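PDB 2CYC: tyrosine--tRNA ligase from Pyrococcus horikoshii, which probably activates tyrosine with ATP and then transfers it to the acceptor end of tRNA(Tyr), working as a homodimeric class I aminoacyl-tRNA synthetase. Local coordinates for residues Gly31-His36 / Ile209-Glu214; Glu123-Glu126 / Tyr130-Thr133; Asp175-Gly180 / Glu199-Leu204; His207-Val210 / Lys215-Pro218. All coordinates share one frame; numbering follows the deposited sequence.

Contact 1. Residues Gly31-His36 / Ile209-Glu214; sequences GAPLQH and IVHEGE
Ala32 and His211 have the nearest CA atoms, 6.2 Å apart, where the loop leaving helix 21-30 passes the end of strand 209-211. Gly31, with positive phi, closes that helix in a Schellman motif. His211 opens the type I' turn His211-Glu214, in which His211 N to Glu214 O (2.8 Å) and Glu214 N to His211 O (2.9 Å) are both bonded, the mark of a two-residue beta hairpin, here joining strands 209-211 and 214-223. The side-chain contact centres on the imidazole of His211. Its CG stands anti to the backbone N (chi1 -177°), which carries the ring off the strand and across to the loop. Ala32 CA sits over the middle of one face, 3.6 Å from the ring centroid of His211 and only 8° off the normal, a CH-pi contact; the CB of the same alanine adds a looser touch near CD2. The opposite face is shielded by the CG of Glu212, set toward the rim. Pro33 runs antiparallel alongside, its CD obliquely placed 3.6 Å from His211 ND1. Gly31 O comes within 3.4 Å of His211 CE1. The polar end is held by Ile30, whose O is hydrogen-bonded to His211 NE2; this bond, with Ala32 on the face, probably helps to fix the imidazole's rotation. Leu216 of strand 214-223 touches both Ala32 and His211, Leu27 of helix 21-30 packs on Ala32, and the loop runs on past Thr182, bonded to Pro33 O and Gln35 N, into strand 36-40.

Contact 2. Residues Glu123-Glu126 / Tyr130-Thr133; sequences EILE and YWQT
Leu125 O lies at the edge of the Trp131 indole, in its plane, while Tyr130 CE2 sits over the centre of one indole face, 3.7 Å above the plane of Trp131; the phenol of Tyr130 in turn has Trp131 CD1 at its own edge, in plane. The polar link is Trp131 NE1 to Leu125 O, 2.7 Å long with an N-H...O angle of 150°. The N-H meets a lone pair in the carbonyl plane, but the bond is somewhat bent. Leu125 O belongs to the last turn of helix 122-125, and the bond ties that end to the next helix. Tyr130 CG is anti to the backbone N (chi1 161°), which turns the ring toward helix 122-125 and Ile124. Ile124 reaches it obliquely, CD1 3.7 Å from Tyr130 CE1, while Ile124 O is 3.4 Å from Tyr130 CB. Leu125 also packs near the ring, though its exact fit is doubtful. Tyr130 OH is hydrogen-bonded to Asp175 OD1 and Met171 O. Across the dimer interface, Trp131 stacks on Trp131 of the second subunit. The contact thus joins two consecutive helices, 122-125 and 128-138, linked by a short connection in the class I catalytic domain, with Tyr130 in the second shell of the tyrosine pocket through Asp175.

Contact 3. Residues Asp175-Gly180 / Glu199-Leu204; sequences DIFYQG and EVAQKL. With TYR (tyrosine), chain C.
Apolar packing joins the segments through one ring, that of Phe177. Leu204 CD2 lies over one of its faces, 3.4 Å from the ring centroid of Phe177 and 20° off the normal, a CH-pi contact in which the two side chains lie roughly perpendicular. The far end of the ring rests on Val200 and Ala201: Ala201 CB is 3.7 Å from Phe177 CE1, and Val200 CG2 is 4.2 Å from Phe177 CE2. Phe177 CG is anti to the carbonyl carbon (chi1 -65°), which sends the ring toward Ala201 and Leu204. Among the polar side chains of 175-180, Gln179 makes a hydrogen bond back into its own segment: NE2 donates to Asp175 O, 2.8 Å long and 161° at the hydrogen, from above the carbonyl plane; Gln179 OE1 is taken by Arg69. Gly180 ends the helix in a Schellman motif, its N 3.1 Å from Phe177 O. Ligand binding occupies the other side of helix 164-178, where the OH of the bound tyrosine donates to Asp175 OD2 over 2.5 Å. The short bond to a carboxylate would favour a phenol over a phenylalanine ring in the pocket, while on the same helix the Phe177 ring packs on Val200, Ala201 and Leu204.

Contact 4. Residues His207-Val210 / Lys215-Pro218; sequences HPIV and KLKP
Backbone bonding between Ile209 and Leu216 rests on one direct hydrogen bond, Leu216 N to Ile209 O, 2.7 Å long and nearly straight at 169°, with the donor almost along the C=O axis. The same oxygen also receives a CA-H...O contact from Lys215 CA at 3.3 Å. The reverse link runs through a water, which accepts from Ile209 N at 2.8 Å and donates to Leu216 O at 2.8 Å. Val210 and Lys215 form the antiparallel non-hydrogen-bonded pair next to it. Apolar contacts fall on both faces of the hairpin. On the face of Ile209 and Leu216, these two side chains are set almost square to each other, Ile209 CG2 4.0 Å from Leu216 CD1; beyond them, Ile209 CD1 comes to 4.4 Å from Pro218 CB. On the other face, Lys215 extends obliquely across Pro208, its CE 4.0 Å from Pro208 CB. Extended beyond CG, the lysine chain carries NZ to Leu204 O, where it is hydrogen-bonded. Ile209 and Pro218 both pack on Phe177 of helix 164-178, and Leu216 packs on Leu27 and Ile30. The water thus satisfies an N-H and a carbonyl where the strands part, and the lysine covers a proline with its methylenes while its ammonium group holds a backbone carbonyl.

In the fold
Along the chain contact 2 comes first between the two arms of contact 1, followed by contact 3 and then contact 4, whose hairpin shares Ile209 and Val210 with contact 1. Contacts 1 and 4 have centres about 7 Å apart on the hairpin of strands 209-211 and 214-223; contact 3 touches contact 4, its centre about 6 Å from that of contact 4. Contact 2 stands farther off, its centre about 17 Å from that of contact 4, yet Thr133 OG1 probably bonds to His207 ND1. Helix 164-178 joins the group: its Asp175 meets both Tyr130 of contact 2 and the bound tyrosine, so the substrate pocket lies beside a chain of touching contacts.

Contact 1. Residues Gly31-His36 / Ile209-Glu214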
loop_
_atom_site.group_PDB
_atom_site.type_symbol
_atom_site.label_atom_id
_atom_site.label_comp_id
_atom_site.label_asym_id
_atom_site.label_seq_id
_atom_site.Cartn_x
_atom_site.Cartn_y
_atom_site.Cartn_z
ATOM N N GLY A 31 29.002 -3.536 -18.588
ATOM C CA GLY A 31 28.255 -4.651 -19.139
ATOM C C GLY A 31 27.078 -5.074 -18.278
ATOM O O GLY A 31 26.721 -6.252 -18.230
ATOM N N ALA A 32 26.466 -4.118 -17.588
ATOM C CA ALA A 32 25.316 -4.435 -16.753
ATOM C C ALA A 32 24.143 -4.877 -17.632
ATOM O O ALA A 32 24.093 -4.565 -18.821
ATOM C CB ALA A 32 24.924 -3.213 -15.932
ATOM N N PRO A 33 23.199 -5.641 -17.068
ATOM C CA PRO A 33 22.049 -6.077 -17.870
ATOM C C PRO A 33 21.278 -4.853 -18.350
ATOM O O PRO A 33 21.172 -3.863 -17.631
ATOM C CB PRO A 33 21.234 -6.927 -16.884
ATOM C CG PRO A 33 21.646 -6.390 -15.533
ATOM C CD PRO A 33 23.136 -6.196 -15.707
ATOM N N LEU A 34 20.756 -4.919 -19.568
ATOM C CA LEU A 34 20.008 -3.810 -20.144
ATOM C C LEU A 34 18.560 -4.225 -20.383
ATOM O O LEU A 34 18.210 -4.741 -21.447
ATOM C CB LEU A 34 20.656 -3.359 -21.465
ATOM C CG LEU A 34 22.107 -2.876 -21.332
ATOM C CD1 LEU A 34 22.719 -2.612 -22.700
ATOM C CD2 LEU A 34 22.134 -1.628 -20.482
ATOM N N GLN A 35 17.726 -4.012 -19.373
ATOM C CA GLN A 35 16.326 -4.355 -19.481
ATOM C C GLN A 35 15.520 -3.074 -19.418
ATOM O O GLN A 35 15.556 -2.345 -18.427
ATOM C CB GLN A 35 15.904 -5.288 -18.343
ATOM C CG GLN A 35 14.406 -5.547 -18.282
ATOM C CD GLN A 35 13.914 -6.408 -19.428
ATOM O OE1 GLN A 35 13.173 -5.954 -20.317
ATOM N NE2 GLN A 35 14.327 -7.661 -19.417
ATOM N N HIS A 36 14.800 -2.804 -20.493
ATOM C CA HIS A 36 13.966 -1.629 -20.562
ATOM C C HIS A 36 12.522 -2.030 -20.314
ATOM O O HIS A 36 12.178 -3.215 -20.287
ATOM C CB HIS A 36 14.084 -0.976 -21.958
ATOM C CG HIS A 36 12.818 -0.329 -22.443
ATOM N ND1 HIS A 36 11.695 -1.053 -22.783
ATOM C CD2 HIS A 36 12.504 0.973 -22.658
ATOM C CE1 HIS A 36 10.745 -0.227 -23.191
ATOM N NE2 HIS A 36 11.209 1.008 -23.126
ATOM N N ILE A 209 19.037 -4.097 -7.904
ATOM C CA ILE A 209 19.606 -4.533 -9.169
ATOM C C ILE A 209 21.084 -4.757 -8.854
ATOM O O ILE A 209 21.829 -3.803 -8.626
ATOM C CB ILE A 209 19.433 -3.448 -10.252
ATOM C CG1 ILE A 209 17.934 -3.185 -10.462
ATOM C CG2 ILE A 209 20.111 -3.889 -11.549
ATOM C CD1 ILE A 209 17.610 -2.114 -11.470
ATOM N N VAL A 210 21.494 -6.022 -8.809
ATOM C CA VAL A 210 22.868 -6.362 -8.475
ATOM C C VAL A 210 23.684 -6.794 -9.676
ATOM O O VAL A 210 23.279 -7.669 -10.449
ATOM C CB VAL A 210 22.931 -7.497 -7.418
ATOM C CG1 VAL A 210 24.382 -7.766 -7.023
ATOM C CG2 VAL A 210 22.122 -7.111 -6.193
ATOM N N HIS A 211 24.836 -6.158 -9.842
ATOM C CA HIS A 211 25.717 -6.515 -10.936
ATOM C C HIS A 211 27.133 -6.525 -10.405
ATOM O O HIS A 211 27.617 -5.521 -9.875
ATOM C CB HIS A 211 25.603 -5.525 -12.097
ATOM C CG HIS A 211 26.443 -5.897 -13.281
ATOM N ND1 HIS A 211 26.187 -7.009 -14.057
ATOM C CD2 HIS A 211 27.559 -5.327 -13.797
ATOM C CE1 HIS A 211 27.109 -7.107 -14.999
ATOM N NE2 HIS A 211 27.953 -6.100 -14.863
ATOM N N GLU A 212 27.782 -7.674 -10.525
ATOM C CA GLU A 212 29.158 -7.831 -10.067
ATOM C C GLU A 212 29.367 -7.275 -8.664
ATOM O O GLU A 212 30.277 -6.483 -8.422
ATOM C CB GLU A 212 30.105 -7.159 -11.064
ATOM C CG GLU A 212 29.832 -7.607 -12.486
ATOM C CD GLU A 212 30.829 -7.073 -13.496
ATOM O OE1 GLU A 212 31.295 -5.922 -13.335
ATOM O OE2 GLU A 212 31.128 -7.805 -14.464
ATOM N N GLY A 213 28.502 -7.701 -7.748
ATOM C CA GLY A 213 28.590 -7.276 -6.367
ATOM C C GLY A 213 28.110 -5.870 -6.053
ATOM O O GLY A 213 28.162 -5.450 -4.901
ATOM N N GLU A 214 27.636 -5.134 -7.049
ATOM C CA GLU A 214 27.182 -3.773 -6.787
ATOM C C GLU A 214 25.695 -3.527 -7.036
ATOM O O GLU A 214 25.111 -4.049 -7.993
ATOM C CB GLU A 214 28.001 -2.781 -7.621
ATOM C CG GLU A 214 29.497 -2.804 -7.322
ATOM C CD GLU A 214 29.836 -2.340 -5.911
ATOM O OE1 GLU A 214 31.024 -2.408 -5.536
ATOM O OE2 GLU A 214 28.921 -1.902 -5.177
#

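Contact 2. Residues Glu123-Glu126 / Tyr130-Thr133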
loop_
_atom_site.group_PDB
_atom_site.type_symbol
_atom_site.label_atom_id
_atom_site.label_comp_id
_atom_site.label_asym_id
_atom_site.label_seq_id
_atom_site.Cartn_x
_atom_site.Cartn_y
_atom_site.Cartn_z
ATOM N N GLU A 123 0.615 -10.240 -14.144
ATOM C CA GLU A 123 1.515 -11.387 -14.200
ATOM C C GLU A 123 2.481 -11.299 -13.017
ATOM O O GLU A 123 2.853 -12.322 -12.437
ATOM C CB GLU A 123 2.323 -11.402 -15.510
ATOM C CG GLU A 123 1.496 -11.498 -16.803
ATOM C CD GLU A 123 2.363 -11.447 -18.072
ATOM O OE1 GLU A 123 1.825 -11.139 -19.166
ATOM O OE2 GLU A 123 3.581 -11.721 -17.973
ATOM N N ILE A 124 2.907 -10.086 -12.659
ATOM C CA ILE A 124 3.807 -9.961 -11.516
ATOM C C ILE A 124 3.055 -9.557 -10.250
ATOM O O ILE A 124 3.452 -9.943 -9.155
ATOM C CB ILE A 124 4.971 -8.943 -11.763
ATOM C CG1 ILE A 124 4.433 -7.514 -11.878
ATOM C CG2 ILE A 124 5.740 -9.325 -13.031
ATOM C CD1 ILE A 124 5.542 -6.448 -12.000
ATOM N N LEU A 125 1.969 -8.799 -10.381
ATOM C CA LEU A 125 1.220 -8.363 -9.191
ATOM C C LEU A 125 0.556 -9.527 -8.443
ATOM O O LEU A 125 0.253 -9.424 -7.253
ATOM C CB LEU A 125 0.169 -7.308 -9.569
ATOM C CG LEU A 125 0.672 -6.152 -10.443
ATOM C CD1 LEU A 125 -0.488 -5.204 -10.785
ATOM C CD2 LEU A 125 1.781 -5.407 -9.716
ATOM N N GLU A 126 0.342 -10.634 -9.145
ATOM C CA GLU A 126 -0.253 -11.823 -8.542
ATOM C C GLU A 126 0.784 -12.583 -7.715
ATOM O O GLU A 126 0.535 -13.688 -7.246
ATOM C CB GLU A 126 -0.848 -12.731 -9.635
ATOM C CG GLU A 126 -2.247 -12.289 -10.059
ATOM C CD GLU A 126 -2.700 -12.870 -11.389
ATOM O OE1 GLU A 126 -2.154 -13.915 -11.814
ATOM O OE2 GLU A 126 -3.617 -12.275 -12.003
ATOM N N TYR A 130 6.420 -9.800 -4.883
ATOM C CA TYR A 130 6.413 -8.512 -5.556
ATOM C C TYR A 130 5.938 -7.490 -4.511
ATOM O O TYR A 130 6.525 -6.413 -4.343
ATOM C CB TYR A 130 5.424 -8.522 -6.720
ATOM C CG TYR A 130 5.020 -7.132 -7.178
ATOM C CD1 TYR A 130 5.768 -6.443 -8.137
ATOM C CD2 TYR A 130 3.902 -6.492 -6.628
ATOM C CE1 TYR A 130 5.417 -5.154 -8.538
ATOM C CE2 TYR A 130 3.548 -5.207 -7.021
ATOM C CZ TYR A 130 4.306 -4.545 -7.977
ATOM O OH TYR A 130 3.937 -3.280 -8.379
ATOM N N TRP A 131 4.872 -7.841 -3.799
ATOM C CA TRP A 131 4.319 -6.945 -2.785
ATOM C C TRP A 131 5.243 -6.749 -1.592
ATOM O O TRP A 131 5.204 -5.706 -0.918
ATOM C CB TRP A 131 2.932 -7.434 -2.357
ATOM C CG TRP A 131 1.949 -7.231 -3.480
ATOM C CD1 TRP A 131 1.622 -8.124 -4.466
ATOM C CD2 TRP A 131 1.318 -5.998 -3.836
ATOM N NE1 TRP A 131 0.834 -7.513 -5.421
ATOM C CE2 TRP A 131 0.635 -6.208 -5.056
ATOM C CE3 TRP A 131 1.270 -4.733 -3.246
ATOM C CZ2 TRP A 131 -0.088 -5.194 -5.695
ATOM C CZ3 TRP A 131 0.548 -3.722 -3.885
ATOM C CH2 TRP A 131 -0.118 -3.961 -5.093
ATOM N N GLN A 132 6.095 -7.734 -1.334
ATOM C CA GLN A 132 7.028 -7.590 -0.234
ATOM C C GLN A 132 7.970 -6.446 -0.621
ATOM O O GLN A 132 8.416 -5.670 0.224
ATOM C CB GLN A 132 7.808 -8.878 -0.021
ATOM C CG GLN A 132 8.864 -8.777 1.084
ATOM C CD GLN A 132 9.472 -10.120 1.440
ATOM O OE1 GLN A 132 9.745 -10.941 0.563
ATOM N NE2 GLN A 132 9.698 -10.346 2.730
ATOM N N THR A 133 8.251 -6.336 -1.912
ATOM C CA THR A 133 9.119 -5.275 -2.404
ATOM C C THR A 133 8.361 -3.941 -2.438
ATOM O O THR A 133 8.959 -2.882 -2.268
ATOM C CB THR A 133 9.727 -5.671 -3.774
ATOM O OG1 THR A 133 10.896 -6.465 -3.528
ATOM C CG2 THR A 133 10.105 -4.451 -4.613
#

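Contact 3. Residues Asp175-Gly180 / Glu199-Leu204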
loop_
_atom_site.group_PDB
_atom_site.type_symbol
_atom_site.label_atom_id
_atom_site.label_comp_id
_atom_site.label_asym_id
_atom_site.label_seq_id
_atom_site.Cartn_x
_atom_site.Cartn_y
_atom_site.Cartn_z
ATOM N N ASP A 175 7.487 -2.033 -9.782
ATOM C CA ASP A 175 7.456 -2.643 -11.105
ATOM C C ASP A 175 8.844 -2.598 -11.725
ATOM O O ASP A 175 9.244 -3.510 -12.454
ATOM C CB ASP A 175 6.504 -1.893 -12.042
ATOM C CG ASP A 175 5.060 -2.003 -11.625
ATOM O OD1 ASP A 175 4.716 -2.970 -10.915
ATOM O OD2 ASP A 175 4.271 -1.129 -12.026
ATOM N N ILE A 176 9.568 -1.517 -11.450
ATOM C CA ILE A 176 10.901 -1.359 -12.000
ATOM C C ILE A 176 11.880 -2.376 -11.420
ATOM O O ILE A 176 12.544 -3.116 -12.154
ATOM C CB ILE A 176 11.441 0.086 -11.753
ATOM C CG1 ILE A 176 10.681 1.075 -12.649
ATOM C CG2 ILE A 176 12.953 0.142 -12.011
ATOM C CD1 ILE A 176 10.915 2.544 -12.321
ATOM N N PHE A 177 11.959 -2.431 -10.100
ATOM C CA PHE A 177 12.900 -3.339 -9.465
ATOM C C PHE A 177 12.551 -4.807 -9.584
ATOM O O PHE A 177 13.437 -5.636 -9.753
ATOM C CB PHE A 177 13.095 -2.916 -8.012
ATOM C CG PHE A 177 13.751 -1.577 -7.891
ATOM C CD1 PHE A 177 15.122 -1.440 -8.134
ATOM C CD2 PHE A 177 12.994 -0.437 -7.655
ATOM C CE1 PHE A 177 15.726 -0.178 -8.153
ATOM C CE2 PHE A 177 13.587 0.835 -7.672
ATOM C CZ PHE A 177 14.957 0.962 -7.925
ATOM N N TYR A 178 11.262 -5.128 -9.539
ATOM C CA TYR A 178 10.852 -6.517 -9.645
ATOM C C TYR A 178 11.210 -7.132 -10.999
ATOM O O TYR A 178 11.548 -8.311 -11.075
ATOM C CB TYR A 178 9.351 -6.655 -9.423
ATOM C CG TYR A 178 8.940 -8.088 -9.206
ATOM C CD1 TYR A 178 9.131 -8.702 -7.967
ATOM C CD2 TYR A 178 8.380 -8.836 -10.239
ATOM C CE1 TYR A 178 8.766 -10.024 -7.761
ATOM C CE2 TYR A 178 8.014 -10.156 -10.047
ATOM C CZ TYR A 178 8.205 -10.740 -8.803
ATOM O OH TYR A 178 7.806 -12.031 -8.594
ATOM N N GLN A 179 11.130 -6.342 -12.067
ATOM C CA GLN A 179 11.456 -6.835 -13.405
ATOM C C GLN A 179 12.939 -6.626 -13.757
ATOM O O GLN A 179 13.355 -6.921 -14.876
ATOM C CB GLN A 179 10.582 -6.130 -14.454
ATOM C CG GLN A 179 9.076 -6.204 -14.177
ATOM C CD GLN A 179 8.252 -5.445 -15.203
ATOM O OE1 GLN A 179 7.894 -5.977 -16.265
ATOM N NE2 GLN A 179 7.956 -4.187 -14.898
ATOM N N GLY A 180 13.719 -6.116 -12.805
ATOM C CA GLY A 180 15.136 -5.867 -13.036
ATOM C C GLY A 180 15.387 -4.788 -14.080
ATOM O O GLY A 180 16.377 -4.835 -14.810
ATOM N N GLU A 199 16.508 7.138 -6.025
ATOM C CA GLU A 199 16.822 7.396 -4.612
ATOM C C GLU A 199 16.833 6.135 -3.723
ATOM O O GLU A 199 17.689 5.997 -2.850
ATOM C CB GLU A 199 15.812 8.384 -4.012
ATOM C CG GLU A 199 16.163 9.856 -4.182
ATOM C CD GLU A 199 15.017 10.775 -3.773
ATOM O OE1 GLU A 199 14.304 10.449 -2.797
ATOM O OE2 GLU A 199 14.839 11.831 -4.424
ATOM N N VAL A 200 15.888 5.219 -3.937
ATOM C CA VAL A 200 15.822 4.017 -3.105
ATOM C C VAL A 200 16.545 2.786 -3.651
ATOM O O VAL A 200 16.665 1.783 -2.945
ATOM C CB VAL A 200 14.347 3.596 -2.845
ATOM C CG1 VAL A 200 13.543 4.785 -2.279
ATOM C CG2 VAL A 200 13.713 3.071 -4.151
ATOM N N ALA A 201 17.024 2.858 -4.892
ATOM C CA ALA A 201 17.670 1.701 -5.529
ATOM C C ALA A 201 18.657 0.904 -4.683
ATOM O O ALA A 201 18.566 -0.323 -4.594
ATOM C CB ALA A 201 18.359 2.132 -6.825
ATOM N N GLN A 202 19.612 1.598 -4.079
ATOM C CA GLN A 202 20.630 0.930 -3.298
ATOM C C GLN A 202 20.232 0.573 -1.876
ATOM O O GLN A 202 21.011 -0.035 -1.148
ATOM C CB GLN A 202 21.902 1.773 -3.323
ATOM C CG GLN A 202 22.445 1.927 -4.743
ATOM C CD GLN A 202 23.743 2.711 -4.812
ATOM O OE1 GLN A 202 24.642 2.364 -5.572
ATOM N NE2 GLN A 202 23.840 3.776 -4.034
ATOM N N LYS A 203 19.011 0.928 -1.490
ATOM C CA LYS A 203 18.522 0.613 -0.151
ATOM C C LYS A 203 17.629 -0.626 -0.148
ATOM O O LYS A 203 17.282 -1.138 0.917
ATOM C CB LYS A 203 17.718 1.782 0.406
ATOM C CG LYS A 203 18.444 3.110 0.358
ATOM C CD LYS A 203 17.579 4.209 0.953
ATOM C CE LYS A 203 18.245 5.567 0.816
ATOM N NZ LYS A 203 17.430 6.620 1.473
ATOM N N LEU A 204 17.248 -1.092 -1.337
ATOM C CA LEU A 204 16.364 -2.257 -1.479
ATOM C C LEU A 204 16.972 -3.580 -1.031
ATOM O O LEU A 204 18.128 -3.890 -1.335
ATOM C CB LEU A 204 15.899 -2.369 -2.930
ATOM C CG LEU A 204 14.555 -1.706 -3.229
ATOM C CD1 LEU A 204 14.427 -0.365 -2.530
ATOM C CD2 LEU A 204 14.399 -1.572 -4.713
HETATM N N TYR C . 1.707 5.863 -14.561
HETATM C CA TYR C . 1.802 5.519 -16.012
HETATM C C TYR C . 0.851 6.391 -16.830
HETATM O O TYR C . 0.033 7.110 -16.217
HETATM C CB TYR C . 1.464 4.035 -16.225
HETATM C CG TYR C . 2.452 3.088 -15.570
HETATM C CD1 TYR C . 3.797 3.087 -15.937
HETATM C CD2 TYR C . 2.040 2.192 -14.580
HETATM C CE1 TYR C . 4.715 2.214 -15.328
HETATM C CE2 TYR C . 2.940 1.314 -13.976
HETATM C CZ TYR C . 4.274 1.331 -14.348
HETATM O OH TYR C . 5.163 0.466 -13.732
HETATM O OXT TYR C . 0.933 6.341 -18.073
#

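Contact 4. Residues His207-Val210 / Lys215-Pro218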
loop_
_atom_site.group_PDB
_atom_site.type_symbol
_atom_site.label_atom_id
_atom_site.label_comp_id
_atom_site.label_asym_id
_atom_site.label_seq_id
_atom_site.Cartn_x
_atom_site.Cartn_y
_atom_site.Cartn_z
ATOM N N HIS A 207 14.603 -6.764 -4.050
ATOM C CA HIS A 207 14.802 -6.646 -5.483
ATOM C C HIS A 207 15.746 -5.550 -5.955
ATOM O O HIS A 207 15.431 -4.786 -6.864
ATOM C CB HIS A 207 13.458 -6.559 -6.211
ATOM C CG HIS A 207 12.696 -7.845 -6.182
ATOM N ND1 HIS A 207 11.835 -8.177 -5.157
ATOM C CD2 HIS A 207 12.747 -8.927 -6.995
ATOM C CE1 HIS A 207 11.388 -9.409 -5.339
ATOM N NE2 HIS A 207 11.928 -9.886 -6.448
ATOM N N PRO A 208 16.919 -5.443 -5.320
ATOM C CA PRO A 208 17.833 -4.404 -5.799
ATOM C C PRO A 208 18.364 -4.938 -7.135
ATOM O O PRO A 208 18.139 -6.093 -7.473
ATOM C CB PRO A 208 18.924 -4.373 -4.727
ATOM C CG PRO A 208 18.952 -5.810 -4.226
ATOM C CD PRO A 208 17.459 -6.134 -4.132
ATOM N N ILE A 209 19.037 -4.097 -7.904
ATOM C CA ILE A 209 19.606 -4.533 -9.169
ATOM C C ILE A 209 21.084 -4.757 -8.854
ATOM O O ILE A 209 21.829 -3.803 -8.626
ATOM C CB ILE A 209 19.433 -3.448 -10.252
ATOM C CG1 ILE A 209 17.934 -3.185 -10.462
ATOM C CG2 ILE A 209 20.111 -3.889 -11.549
ATOM C CD1 ILE A 209 17.610 -2.114 -11.470
ATOM N N VAL A 210 21.494 -6.022 -8.809
ATOM C CA VAL A 210 22.868 -6.362 -8.475
ATOM C C VAL A 210 23.684 -6.794 -9.676
ATOM O O VAL A 210 23.279 -7.669 -10.449
ATOM C CB VAL A 210 22.931 -7.497 -7.418
ATOM C CG1 VAL A 210 24.382 -7.766 -7.023
ATOM C CG2 VAL A 210 22.122 -7.111 -6.193
ATOM N N LYS A 215 25.088 -2.727 -6.162
ATOM C CA LYS A 215 23.684 -2.378 -6.315
ATOM C C LYS A 215 23.652 -1.202 -7.277
ATOM O O LYS A 215 24.283 -0.173 -7.038
ATOM C CB LYS A 215 23.064 -1.982 -4.973
ATOM C CG LYS A 215 22.747 -3.173 -4.078
ATOM C CD LYS A 215 22.034 -2.741 -2.797
ATOM C CE LYS A 215 21.725 -3.940 -1.911
ATOM N NZ LYS A 215 20.946 -3.538 -0.704
ATOM N N LEU A 216 22.921 -1.365 -8.369
ATOM C CA LEU A 216 22.833 -0.334 -9.386
ATOM C C LEU A 216 21.598 0.539 -9.268
ATOM O O LEU A 216 20.623 0.181 -8.615
ATOM C CB LEU A 216 22.828 -0.970 -10.775
ATOM C CG LEU A 216 23.946 -1.935 -11.151
ATOM C CD1 LEU A 216 23.677 -2.452 -12.566
ATOM C CD2 LEU A 216 25.307 -1.233 -11.064
ATOM N N LYS A 217 21.665 1.693 -9.920
ATOM C CA LYS A 217 20.558 2.626 -9.977
ATOM C C LYS A 217 20.068 2.548 -11.416
ATOM O O LYS A 217 20.862 2.598 -12.352
ATOM C CB LYS A 217 21.020 4.055 -9.676
ATOM C CG LYS A 217 21.428 4.267 -8.227
ATOM C CD LYS A 217 21.881 5.691 -7.963
ATOM C CE LYS A 217 22.338 5.837 -6.512
ATOM N NZ LYS A 217 22.732 7.228 -6.148
ATOM N N PRO A 218 18.759 2.391 -11.613
ATOM C CA PRO A 218 18.306 2.326 -13.001
ATOM C C PRO A 218 18.466 3.700 -13.641
ATOM O O PRO A 218 18.493 4.716 -12.944
ATOM C CB PRO A 218 16.835 1.937 -12.866
ATOM C CG PRO A 218 16.445 2.585 -11.551
ATOM C CD PRO A 218 17.633 2.244 -10.675
HETATM O O HOH W 1 19.371 -1.546 -6.820
#